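Local coordinates for putative pyridoxal phosphate-dependent transferase (Clostridium difficile, PDB 4DQ6), which binds pyridoxal-5'-phosphate and probably belongs to the large superfamily of enzymes built round that cofactor, at residues I50-S53 with L54-R57; R179-K183 with D184-K188; D191-K195 with H196-I200; K271-C275 with F276-A280. All blocks are in the same frame, centred on the assembly; numbering follows the deposited sequence.

Contact 1 of 4, residues I50-S53 with L54-R57; sequences IIDS and LKNR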
loop_
_atom_site.group_PDB
_atom_site.type_symbol
_atom_site.label_atom_id
_atom_site.label_comp_id
_atom_site.label_asym_id
_atom_site.label_seq_id
_atom_site.Cartn_x
_atom_site.Cartn_y
_atom_site.Cartn_z
ATOM N N ILE A 50 -16.702 -7.512 -10.887
ATOM C CA ILE A 50 -15.810 -7.021 -9.811
ATOM C C ILE A 50 -16.572 -6.951 -8.469
ATOM O O ILE A 50 -16.105 -7.473 -7.464
ATOM C CB ILE A 50 -15.264 -5.667 -10.166
ATOM C CG1 ILE A 50 -14.373 -5.793 -11.389
ATOM C CG2 ILE A 50 -14.546 -5.050 -8.950
ATOM C CD1 ILE A 50 -14.029 -4.414 -11.961
ATOM N N ILE A 51 -17.828 -6.411 -8.469
ATOM C CA ILE A 51 -18.621 -6.334 -7.240
ATOM C C ILE A 51 -18.843 -7.761 -6.706
ATOM O O ILE A 51 -18.683 -8.005 -5.506
ATOM C CB ILE A 51 -19.935 -5.592 -7.477
ATOM C CG1 ILE A 51 -19.689 -4.156 -7.949
ATOM C CG2 ILE A 51 -20.794 -5.587 -6.209
ATOM C CD1 ILE A 51 -20.941 -3.531 -8.559
ATOM N N ASP A 52 -19.125 -8.716 -7.595
ATOM C CA ASP A 52 -19.431 -10.022 -7.079
ATOM C C ASP A 52 -18.174 -10.733 -6.542
ATOM O O ASP A 52 -18.224 -11.461 -5.562
ATOM C CB ASP A 52 -20.106 -10.853 -8.127
ATOM C CG ASP A 52 -21.008 -11.904 -7.504
ATOM O OD1 ASP A 52 -22.055 -11.562 -6.831
ATOM O OD2 ASP A 52 -20.685 -13.076 -7.680
ATOM N N SER A 53 -17.014 -10.478 -7.142
ATOM C CA SER A 53 -15.749 -11.033 -6.614
ATOM C C SER A 53 -15.482 -10.479 -5.197
ATOM O O SER A 53 -15.024 -11.194 -4.274
ATOM C CB SER A 53 -14.518 -10.716 -7.526
ATOM O OG SER A 53 -13.964 -9.353 -7.471
ATOM N N LEU A 54 -15.751 -9.196 -5.041
ATOM C CA LEU A 54 -15.575 -8.557 -3.732
ATOM C C LEU A 54 -16.577 -9.134 -2.736
ATOM O O LEU A 54 -16.199 -9.381 -1.611
ATOM C CB LEU A 54 -15.761 -7.054 -3.847
ATOM C CG LEU A 54 -14.760 -6.279 -4.686
ATOM C CD1 LEU A 54 -15.235 -4.813 -4.827
ATOM C CD2 LEU A 54 -13.349 -6.347 -4.073
ATOM N N LYS A 55 -17.827 -9.416 -3.142
ATOM C CA LYS A 55 -18.792 -9.977 -2.225
ATOM C C LYS A 55 -18.400 -11.353 -1.790
ATOM O O LYS A 55 -18.436 -11.633 -0.607
ATOM C CB LYS A 55 -20.194 -10.021 -2.848
ATOM C CG LYS A 55 -20.784 -8.658 -3.064
ATOM C CD LYS A 55 -22.170 -8.874 -3.674
ATOM C CE LYS A 55 -22.921 -7.592 -3.957
ATOM N NZ LYS A 55 -24.231 -7.895 -4.618
ATOM N N ASN A 56 -17.930 -12.176 -2.723
ATOM C CA ASN A 56 -17.512 -13.525 -2.412
ATOM C C ASN A 56 -16.342 -13.511 -1.424
ATOM O O ASN A 56 -16.340 -14.232 -0.450
ATOM C CB ASN A 56 -17.170 -14.285 -3.693
ATOM C CG ASN A 56 -16.651 -15.658 -3.418
ATOM O OD1 ASN A 56 -17.423 -16.587 -3.227
ATOM N ND2 ASN A 56 -15.319 -15.784 -3.332
ATOM N N ARG A 57 -15.398 -12.605 -1.669
ATOM C CA ARG A 57 -14.261 -12.532 -0.753
ATOM C C ARG A 57 -14.704 -12.049 0.656
ATOM O O ARG A 57 -14.226 -12.497 1.680
ATOM C CB ARG A 57 -13.172 -11.635 -1.320
ATOM C CG ARG A 57 -11.867 -11.560 -0.479
ATOM C CD ARG A 57 -11.215 -12.911 -0.244
ATOM N NE ARG A 57 -10.081 -12.810 0.696
ATOM C CZ ARG A 57 -10.224 -12.703 2.009
ATOM N NH1 ARG A 57 -11.476 -12.699 2.576
ATOM N NH2 ARG A 57 -9.160 -12.659 2.793
HETATM O O HOH W 1 -23.298 -9.142 -7.030
HETATM O O HOH W 2 -13.548 -13.597 -4.570
#
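Ile51 and Lys55, one helical turn apart, lie side by side and point the same way, with Ile51 CG2 3.7 Å from Lys55 CE. The lysine chain is fully extended beyond CG, which lays its CG against Ile51 O and its CE against the isoleucine methyl. The Asp52 carboxylate approaches from another direction: the Asp52 and Lys55 side chains cross at about a right angle, and Asp52 OD1 stays 4.8 Å from Lys55 NZ. The opposite charges are therefore not in direct contact. A water bridges them, donating to Asp52 OD1 and accepting from Lys55 NZ at 2.9 Å.

On the buried side Ile50 and Leu54 form a second parallel pair, Ile50 CG2 lying 4.2 Å from Leu54 CD1. Ile50 O accepts from two donors. Leu54 N reaches Ile50 O at 3.0 Å in the regular helical bond, while Ser53 OG binds Ile50 O at 2.8 Å in the carbonyl plane, on a lone pair. The serine torsion explains this: chi1 of 76° sets OG between its own backbone N and carbonyl carbon, turned back toward the preceding turn. A second water joins Ser53 O to Asn56 ND2.

All eight residues belong to helix 48-58. Ile50, Ser53, Leu54 and Arg57 face helix 275-287, with Leu54 against Phe276 and Arg57 against Cys275; the Arg57 guanidinium also bonds to Ile62 O. Ile51 and Lys55 pack on Glu61 and Leu58 of the second subunit, placing this helix between its own chain and the dimer partner.

Contact 2 of 4, residues R179-K183 with D184-K188; sequences RVWTK and DELKK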
loop_
_atom_site.group_PDB
_atom_site.type_symbol
_atom_site.label_atom_id
_atom_site.label_comp_id
_atom_site.label_asym_id
_atom_site.label_seq_id
_atom_site.Cartn_x
_atom_site.Cartn_y
_atom_site.Cartn_z
ATOM N N ARG A 179 -3.169 11.601 -26.543
ATOM C CA ARG A 179 -2.437 10.936 -27.660
ATOM C C ARG A 179 -2.251 9.427 -27.392
ATOM O O ARG A 179 -1.741 9.045 -26.342
ATOM C CB ARG A 179 -1.063 11.557 -27.984
ATOM C CG ARG A 179 -1.067 12.847 -28.815
ATOM C CD ARG A 179 -1.732 12.782 -30.167
ATOM N NE ARG A 179 -1.511 11.518 -30.860
ATOM C CZ ARG A 179 -0.473 11.177 -31.598
ATOM N NH1 ARG A 179 -0.383 9.979 -32.098
ATOM N NH2 ARG A 179 0.509 12.054 -31.787
ATOM N N VAL A 180 -2.607 8.612 -28.373
ATOM C CA VAL A 180 -2.273 7.217 -28.451
ATOM C C VAL A 180 -1.117 7.148 -29.478
ATOM O O VAL A 180 -1.337 7.282 -30.674
ATOM C CB VAL A 180 -3.514 6.377 -28.847
ATOM C CG1 VAL A 180 -3.146 4.941 -29.141
ATOM C CG2 VAL A 180 -4.561 6.436 -27.724
ATOM N N TRP A 181 0.117 7.041 -29.016
ATOM C CA TRP A 181 1.243 7.102 -29.934
ATOM C C TRP A 181 1.180 5.952 -30.931
ATOM O O TRP A 181 0.865 4.800 -30.564
ATOM C CB TRP A 181 2.530 7.038 -29.150
ATOM C CG TRP A 181 2.657 8.131 -28.079
ATOM C CD1 TRP A 181 2.685 7.946 -26.704
ATOM C CD2 TRP A 181 2.694 9.565 -28.264
ATOM N NE1 TRP A 181 2.797 9.118 -26.060
ATOM C CE2 TRP A 181 2.742 10.150 -26.925
ATOM C CE3 TRP A 181 2.601 10.381 -29.341
ATOM C CZ2 TRP A 181 2.870 11.539 -26.734
ATOM C CZ3 TRP A 181 2.731 11.779 -29.147
ATOM C CH2 TRP A 181 2.775 12.327 -27.864
ATOM N N THR A 182 1.538 6.235 -32.197
ATOM C CA THR A 182 1.592 5.168 -33.189
ATOM C C THR A 182 2.917 4.392 -33.056
ATOM O O THR A 182 3.867 4.839 -32.394
ATOM C CB THR A 182 1.499 5.718 -34.617
ATOM O OG1 THR A 182 2.695 6.486 -34.850
ATOM C CG2 THR A 182 0.262 6.632 -34.797
ATOM N N LYS A 183 2.934 3.198 -33.605
ATOM C CA LYS A 183 4.154 2.386 -33.584
ATOM C C LYS A 183 5.296 3.165 -34.134
ATOM O O LYS A 183 6.381 3.158 -33.555
ATOM C CB LYS A 183 3.926 1.115 -34.352
ATOM C CG LYS A 183 5.170 0.246 -34.403
ATOM C CD LYS A 183 4.957 -0.834 -35.445
ATOM C CE LYS A 183 4.188 -1.972 -34.812
ATOM N NZ LYS A 183 5.031 -2.687 -33.803
ATOM N N ASP A 184 5.085 3.854 -35.248
ATOM C CA ASP A 184 6.195 4.626 -35.808
ATOM C C ASP A 184 6.665 5.785 -34.925
ATOM O O ASP A 184 7.885 6.124 -34.858
ATOM C CB ASP A 184 5.881 5.133 -37.211
ATOM C CG ASP A 184 5.892 4.020 -38.285
ATOM O OD1 ASP A 184 6.346 2.894 -38.019
ATOM O OD2 ASP A 184 5.490 4.344 -39.439
ATOM N N GLU A 185 5.741 6.402 -34.191
ATOM C CA GLU A 185 6.151 7.435 -33.250
ATOM C C GLU A 185 6.970 6.850 -32.096
ATOM O O GLU A 185 7.943 7.433 -31.629
ATOM C CB GLU A 185 4.962 8.216 -32.693
ATOM C CG GLU A 185 4.341 9.179 -33.663
ATOM C CD GLU A 185 3.050 9.789 -33.146
ATOM O OE1 GLU A 185 2.171 9.006 -32.815
ATOM O OE2 GLU A 185 2.957 11.042 -33.096
ATOM N N LEU A 186 6.578 5.674 -31.643
ATOM C CA LEU A 186 7.266 5.002 -30.553
ATOM C C LEU A 186 8.605 4.445 -30.999
ATOM O O LEU A 186 9.610 4.554 -30.263
ATOM C CB LEU A 186 6.399 3.879 -30.017
ATOM C CG LEU A 186 5.116 4.365 -29.335
ATOM C CD1 LEU A 186 4.193 3.171 -29.138
ATOM C CD2 LEU A 186 5.465 5.044 -28.015
ATOM N N LYS A 187 8.671 3.966 -32.234
ATOM C CA LYS A 187 9.979 3.526 -32.784
ATOM C C LYS A 187 10.954 4.657 -32.838
ATOM O O LYS A 187 12.111 4.486 -32.485
ATOM C CB LYS A 187 9.799 3.007 -34.195
ATOM C CG LYS A 187 9.176 1.637 -34.236
ATOM C CD LYS A 187 8.812 1.265 -35.681
ATOM C CE LYS A 187 8.826 -0.240 -35.858
ATOM N NZ LYS A 187 9.238 -0.553 -37.257
ATOM N N LYS A 188 10.498 5.821 -33.287
ATOM C CA LYS A 188 11.452 6.947 -33.381
ATOM C C LYS A 188 11.996 7.316 -32.008
ATOM O O LYS A 188 13.191 7.529 -31.833
ATOM C CB LYS A 188 10.801 8.119 -34.090
ATOM C CG LYS A 188 11.819 9.153 -34.563
ATOM C CD LYS A 188 11.155 10.087 -35.559
ATOM C CE LYS A 188 11.950 11.348 -35.750
ATOM N NZ LYS A 188 13.114 11.093 -36.624
#
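Glu185 reaches back from the first turn of its helix to Arg179 and Thr182. Glu185 CB lies 3.6 Å from Thr182 O, and Glu185 CG passes the threonine hydroxyl at 3.4 Å from Thr182 OG1. The chain stays extended, carrying CD to the guanidinium of Arg179. There the two planes are nearly coplanar, 20° apart, and the grip is end-on: Arg179 NH1 meets Glu185 OE1 at 2.8 Å and Arg179 NH2 meets Glu185 OE2 at 3.0 Å, a two-pronged salt bridge using both syn lone pairs. Glu185 OE1 also takes Thr182 N on its anti lone pair, at 2.9 Å and an almost straight 176°. These bonds fix the carboxylate's rotation. Trp181 stands across it, its ring plane 72° from the carboxylate and Trp181 CE3 3.8 Å from Glu185 OE1, while Trp181 CE3 lies over one face of the Arg179 guanidinium, offset toward the rim.

Arg179 has further partners in Glu323 and Tyr151 O, and Trp181 NE1 binds Cys171 O. Trp181 CB also packs on Leu186 CG. Glu185 N donates to Thr182 OG1 at 3.1 Å, answering the bond from Thr182 N to the glutamate: the reciprocal pair of a capping box, with Thr182 as N-cap of helix 183-195.

Contact 3 of 4, residues D191-K195 with H196-I200; sequences DICLK and HNVKI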
loop_
_atom_site.group_PDB
_atom_site.type_symbol
_atom_site.label_atom_id
_atom_site.label_comp_id
_atom_site.label_asym_id
_atom_site.label_seq_id
_atom_site.Cartn_x
_atom_site.Cartn_y
_atom_site.Cartn_z
ATOM N N ASP A 191 14.335 4.438 -30.570
ATOM C CA ASP A 191 15.632 4.437 -31.258
ATOM C C ASP A 191 16.549 5.479 -30.687
ATOM O O ASP A 191 17.744 5.214 -30.479
ATOM C CB ASP A 191 15.425 4.690 -32.744
ATOM C CG ASP A 191 14.960 3.470 -33.469
ATOM O OD1 ASP A 191 15.017 2.361 -32.885
ATOM O OD2 ASP A 191 14.565 3.613 -34.659
ATOM N N ILE A 192 16.026 6.671 -30.446
ATOM C CA ILE A 192 16.810 7.714 -29.790
ATOM C C ILE A 192 17.345 7.233 -28.445
ATOM O O ILE A 192 18.502 7.339 -28.118
ATOM C CB ILE A 192 15.983 9.014 -29.611
ATOM C CG1 ILE A 192 15.715 9.655 -30.983
ATOM C CG2 ILE A 192 16.729 10.018 -28.736
ATOM C CD1 ILE A 192 14.745 10.818 -30.928
ATOM N N CYS A 193 16.478 6.631 -27.655
ATOM C CA CYS A 193 16.862 6.262 -26.307
ATOM C C CYS A 193 17.862 5.108 -26.309
ATOM O O CYS A 193 18.847 5.154 -25.563
ATOM C CB CYS A 193 15.628 5.911 -25.497
ATOM S SG CYS A 193 14.635 7.339 -25.040
ATOM N N LEU A 194 17.625 4.103 -27.142
ATOM C CA LEU A 194 18.594 2.998 -27.292
ATOM C C LEU A 194 19.956 3.569 -27.645
ATOM O O LEU A 194 20.988 3.141 -27.080
ATOM C CB LEU A 194 18.175 2.084 -28.435
ATOM C CG LEU A 194 17.364 0.823 -28.203
ATOM C CD1 LEU A 194 16.816 0.276 -29.515
ATOM C CD2 LEU A 194 18.280 -0.202 -27.524
ATOM N N LYS A 195 19.967 4.518 -28.583
ATOM C CA LYS A 195 21.219 5.055 -29.113
ATOM C C LYS A 195 22.039 5.696 -28.007
ATOM O O LYS A 195 23.272 5.589 -27.983
ATOM C CB LYS A 195 20.923 6.089 -30.223
ATOM C CG LYS A 195 22.032 6.379 -31.207
ATOM C CD LYS A 195 21.434 6.888 -32.523
ATOM C CE LYS A 195 22.148 8.102 -33.078
ATOM N NZ LYS A 195 23.442 7.694 -33.722
ATOM N N HIS A 196 21.367 6.371 -27.087
ATOM C CA HIS A 196 22.006 7.166 -26.062
ATOM C C HIS A 196 22.033 6.478 -24.727
ATOM O O HIS A 196 22.367 7.085 -23.735
ATOM C CB HIS A 196 21.363 8.535 -25.936
ATOM C CG HIS A 196 21.637 9.447 -27.116
ATOM N ND1 HIS A 196 22.827 10.093 -27.290
ATOM C CD2 HIS A 196 20.842 9.775 -28.212
ATOM C CE1 HIS A 196 22.760 10.821 -28.426
ATOM N NE2 HIS A 196 21.533 10.634 -28.977
ATOM N N ASN A 197 21.729 5.194 -24.726
ATOM C CA ASN A 197 21.713 4.357 -23.533
ATOM C C ASN A 197 20.819 4.918 -22.439
ATOM O O ASN A 197 21.225 4.973 -21.273
ATOM C CB ASN A 197 23.125 4.135 -22.986
ATOM C CG ASN A 197 24.046 3.447 -23.990
ATOM O OD1 ASN A 197 24.973 4.065 -24.528
ATOM N ND2 ASN A 197 23.805 2.152 -24.238
ATOM N N VAL A 198 19.598 5.304 -22.829
ATOM C CA VAL A 198 18.625 5.910 -21.920
ATOM C C VAL A 198 17.577 4.831 -21.798
ATOM O O VAL A 198 17.023 4.360 -22.821
ATOM C CB VAL A 198 17.924 7.167 -22.460
ATOM C CG1 VAL A 198 16.843 7.705 -21.523
ATOM C CG2 VAL A 198 18.909 8.291 -22.707
ATOM N N LYS A 199 17.338 4.400 -20.562
ATOM C CA LYS A 199 16.303 3.446 -20.283
ATOM C C LYS A 199 14.933 4.150 -20.274
ATOM O O LYS A 199 14.833 5.246 -19.812
ATOM C CB LYS A 199 16.534 2.773 -18.926
ATOM C CG LYS A 199 15.622 1.570 -18.706
ATOM C CD LYS A 199 16.310 0.266 -19.158
ATOM C CE LYS A 199 15.657 -0.970 -18.531
ATOM N NZ LYS A 199 16.420 -2.252 -18.772
ATOM N N ILE A 200 13.952 3.486 -20.829
ATOM C CA ILE A 200 12.557 3.991 -20.835
ATOM C C ILE A 200 11.683 3.353 -19.788
ATOM O O ILE A 200 11.658 2.108 -19.688
ATOM C CB ILE A 200 11.856 3.812 -22.212
ATOM C CG1 ILE A 200 12.719 4.491 -23.308
ATOM C CG2 ILE A 200 10.400 4.372 -22.157
ATOM C CD1 ILE A 200 12.050 4.572 -24.662
#
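Cys193 and Ile200 meet because each first torsion turns its side chain into the angle between helix and strand. In Cys193, chi1 of -73° sets SG anti to the carbonyl carbon; in Ile200, chi1 of -55° puts CG1 in the equivalent place and an extended second torsion carries CD1 onward. Cys193 SG consequently lies 3.8 Å from Ile200 CD1, and Cys193 CB stands 4.0 Å from Val198 CB.

The backbone reversal that allows this is made at Asn197. Val198 N donates to Cys193 O at 2.8 Å, almost straight at 173°, and Asn197 N donates to Leu194 O at 3.2 Å, from well above the carbonyl plane. Those two bonds, with the positive phi of Asn197, make it the C-prime residue of a Schellman motif. His196 N bonds to Ile192 O at 3.2 Å and makes a weak second bond to Cys193 O. The His196 ring turns an edge to the first of these carbonyls, with His196 CD2 3.4 Å from Ile192 O, and its NE2 is bound by Glu159.

The turn links helix 183-195 to strand 199-203 within the beta-alpha-beta unit that begins with strand 165-171. Phe168 of that first strand touches both Cys193 and Val198, and Lys199 pairs through its backbone with Lys166 and Phe168.

Chemically the contact divides in two. Side chains supply an apolar patch of sulfur and branched carbons, whereas main-chain amides past the last turn supply the polar bonds. The Cys193 and Leu194 carbonyls at the helix end are thus satisfied by the turn itself, and the nearby Glu159 carboxylate could favour a protonated His196 imidazole.

Contact 4 of 4, residues K271-C275 with F276-A280; sequences KRNNC and FSLVA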
loop_
_atom_site.group_PDB
_atom_site.type_symbol
_atom_site.label_atom_id
_atom_site.label_comp_id
_atom_site.label_asym_id
_atom_site.label_seq_id
_atom_site.Cartn_x
_atom_site.Cartn_y
_atom_site.Cartn_z
ATOM N N LYS A 271 4.807 -5.754 -0.371
ATOM C CA LYS A 271 4.915 -6.970 -1.144
ATOM C C LYS A 271 3.573 -7.580 -1.469
ATOM O O LYS A 271 3.449 -8.196 -2.510
ATOM C CB LYS A 271 5.714 -8.040 -0.416
ATOM C CG LYS A 271 7.083 -7.571 -0.011
ATOM C CD LYS A 271 8.012 -7.269 -1.196
ATOM C CE LYS A 271 8.783 -8.439 -1.715
ATOM N NZ LYS A 271 9.781 -8.007 -2.761
ATOM N N ARG A 272 2.591 -7.436 -0.561
ATOM C CA ARG A 272 1.308 -8.158 -0.735
ATOM C C ARG A 272 0.189 -7.263 -1.232
ATOM O O ARG A 272 0.062 -6.107 -0.806
ATOM C CB ARG A 272 0.870 -8.803 0.601
ATOM C CG ARG A 272 1.825 -9.778 1.227
ATOM C CD ARG A 272 1.254 -10.544 2.407
ATOM N NE ARG A 272 2.209 -11.523 2.869
ATOM C CZ ARG A 272 2.436 -12.707 2.305
ATOM N NH1 ARG A 272 1.761 -13.119 1.243
ATOM N NH2 ARG A 272 3.382 -13.472 2.801
ATOM N N ASN A 273 -0.716 -7.828 -2.061
ATOM C CA ASN A 273 -2.001 -7.209 -2.361
ATOM C C ASN A 273 -2.817 -7.225 -1.076
ATOM O O ASN A 273 -2.666 -8.135 -0.257
ATOM C CB ASN A 273 -2.794 -8.035 -3.380
ATOM C CG ASN A 273 -2.259 -7.943 -4.797
ATOM O OD1 ASN A 273 -1.211 -8.509 -5.113
ATOM N ND2 ASN A 273 -2.984 -7.242 -5.656
ATOM N N ASN A 274 -3.668 -6.220 -0.892
ATOM C CA ASN A 274 -4.755 -6.370 0.103
ATOM C C ASN A 274 -5.734 -7.386 -0.458
ATOM O O ASN A 274 -5.752 -7.724 -1.616
ATOM C CB ASN A 274 -5.403 -5.030 0.494
ATOM C CG ASN A 274 -6.257 -4.438 -0.619
ATOM O OD1 ASN A 274 -7.301 -5.027 -0.929
ATOM N ND2 ASN A 274 -5.871 -3.286 -1.188
ATOM N N CYS A 275 -6.513 -7.932 0.430
ATOM C CA CYS A 275 -7.294 -9.098 0.032
ATOM C C CYS A 275 -8.302 -8.776 -1.045
ATOM O O CYS A 275 -8.723 -9.691 -1.780
ATOM C CB CYS A 275 -7.954 -9.735 1.224
ATOM S SG CYS A 275 -9.026 -8.723 2.204
ATOM N N PHE A 276 -8.749 -7.533 -1.093
ATOM C CA PHE A 276 -9.788 -7.155 -2.054
ATOM C C PHE A 276 -9.206 -6.825 -3.427
ATOM O O PHE A 276 -9.763 -7.165 -4.459
ATOM C CB PHE A 276 -10.679 -6.073 -1.485
ATOM C CG PHE A 276 -11.557 -6.553 -0.367
ATOM C CD1 PHE A 276 -12.532 -7.521 -0.633
ATOM C CD2 PHE A 276 -11.490 -6.076 0.954
ATOM C CE1 PHE A 276 -13.394 -7.984 0.348
ATOM C CE2 PHE A 276 -12.341 -6.580 1.974
ATOM C CZ PHE A 276 -13.331 -7.535 1.633
ATOM N N SER A 277 -8.109 -6.096 -3.457
ATOM C CA SER A 277 -7.391 -5.879 -4.666
ATOM C C SER A 277 -7.057 -7.181 -5.410
ATOM O O SER A 277 -7.144 -7.277 -6.644
ATOM C CB SER A 277 -6.088 -5.113 -4.280
ATOM O OG SER A 277 -5.063 -5.214 -5.159
ATOM N N LEU A 278 -6.653 -8.195 -4.647
ATOM C CA LEU A 278 -6.274 -9.468 -5.246
ATOM C C LEU A 278 -7.396 -10.040 -6.090
ATOM O O LEU A 278 -7.208 -10.394 -7.271
ATOM C CB LEU A 278 -5.961 -10.511 -4.188
ATOM C CG LEU A 278 -5.340 -11.770 -4.759
ATOM C CD1 LEU A 278 -3.817 -11.535 -4.871
ATOM C CD2 LEU A 278 -5.609 -12.978 -3.862
ATOM N N VAL A 279 -8.565 -10.110 -5.492
ATOM C CA VAL A 279 -9.687 -10.756 -6.198
ATOM C C VAL A 279 -10.284 -9.879 -7.279
ATOM O O VAL A 279 -10.703 -10.383 -8.324
ATOM C CB VAL A 279 -10.798 -11.288 -5.243
ATOM C CG1 VAL A 279 -10.268 -12.304 -4.225
ATOM C CG2 VAL A 279 -11.587 -10.144 -4.642
ATOM N N ALA A 280 -10.299 -8.560 -7.057
ATOM C CA ALA A 280 -10.848 -7.625 -8.060
ATOM C C ALA A 280 -9.999 -7.576 -9.314
ATOM O O ALA A 280 -10.523 -7.403 -10.412
ATOM C CB ALA A 280 -11.077 -6.239 -7.482
#
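Asn274 is the N-cap of helix 275-287, and Asn274 OD1 receives Ser277 N at 2.9 Å with a nearly straight N-H angle of 173°. Its chi1 of 71° swings the amide over the open helix end; the donor lies above the amide carbonyl plane, and Phe276 N adds a weak second bond to the same oxygen. Asn274 ND2 binds Leu245 O.

The tightly packed part includes Asn273. Asn273 ND2 donates to Ser277 OG at 2.9 Å, with the hydroxyl near the amide plane, and Leu278 CD1 lies 3.9 Å from Asn273 CG, the two side chains crossing at about a right angle. Arg68 takes Asn273 OD1, and Tyr72 and Gln246 O give Asn273 ND2 and Ser277 OG second partners. The Ser277 side chain lies about 11 Å from the bound pyridoxal-5'-phosphate.

Against these buried, bonded residues, the looser flank is at Val279, which is partly exposed and touches Cys275 O through its methyl groups, with no side-chain bond. Solvent also reaches Lys271 and Arg272, which make no contact with 276-280. Phe276 meets Phe276 of the second subunit at the dimer interface, while over one face of its ring, offset toward the rim, sits Cys275 SG, 3.8 Å from Phe276 CD2.

How the contacts relate
Contact 4 is the most buried of the four; contacts 1, 2 and 3 are each partly exposed. Contacts 1 and 4 touch directly, helix 48-58 against helix 275-287, and both meet the second subunit, so they belong to the dimer side of the fold. Contacts 2 and 3 lie at the two ends of helix 183-195, their centres 15 Å apart, and no other chain touches them. Their chemistry follows position: 179-188 starts that helix with a capping box and a salt bridge, 191-200 ends it with backbone bonds and apolar packing. An asparagine cap serves buried 271-280, whereas 50-57, within one helix, uses bridging waters on its outer side.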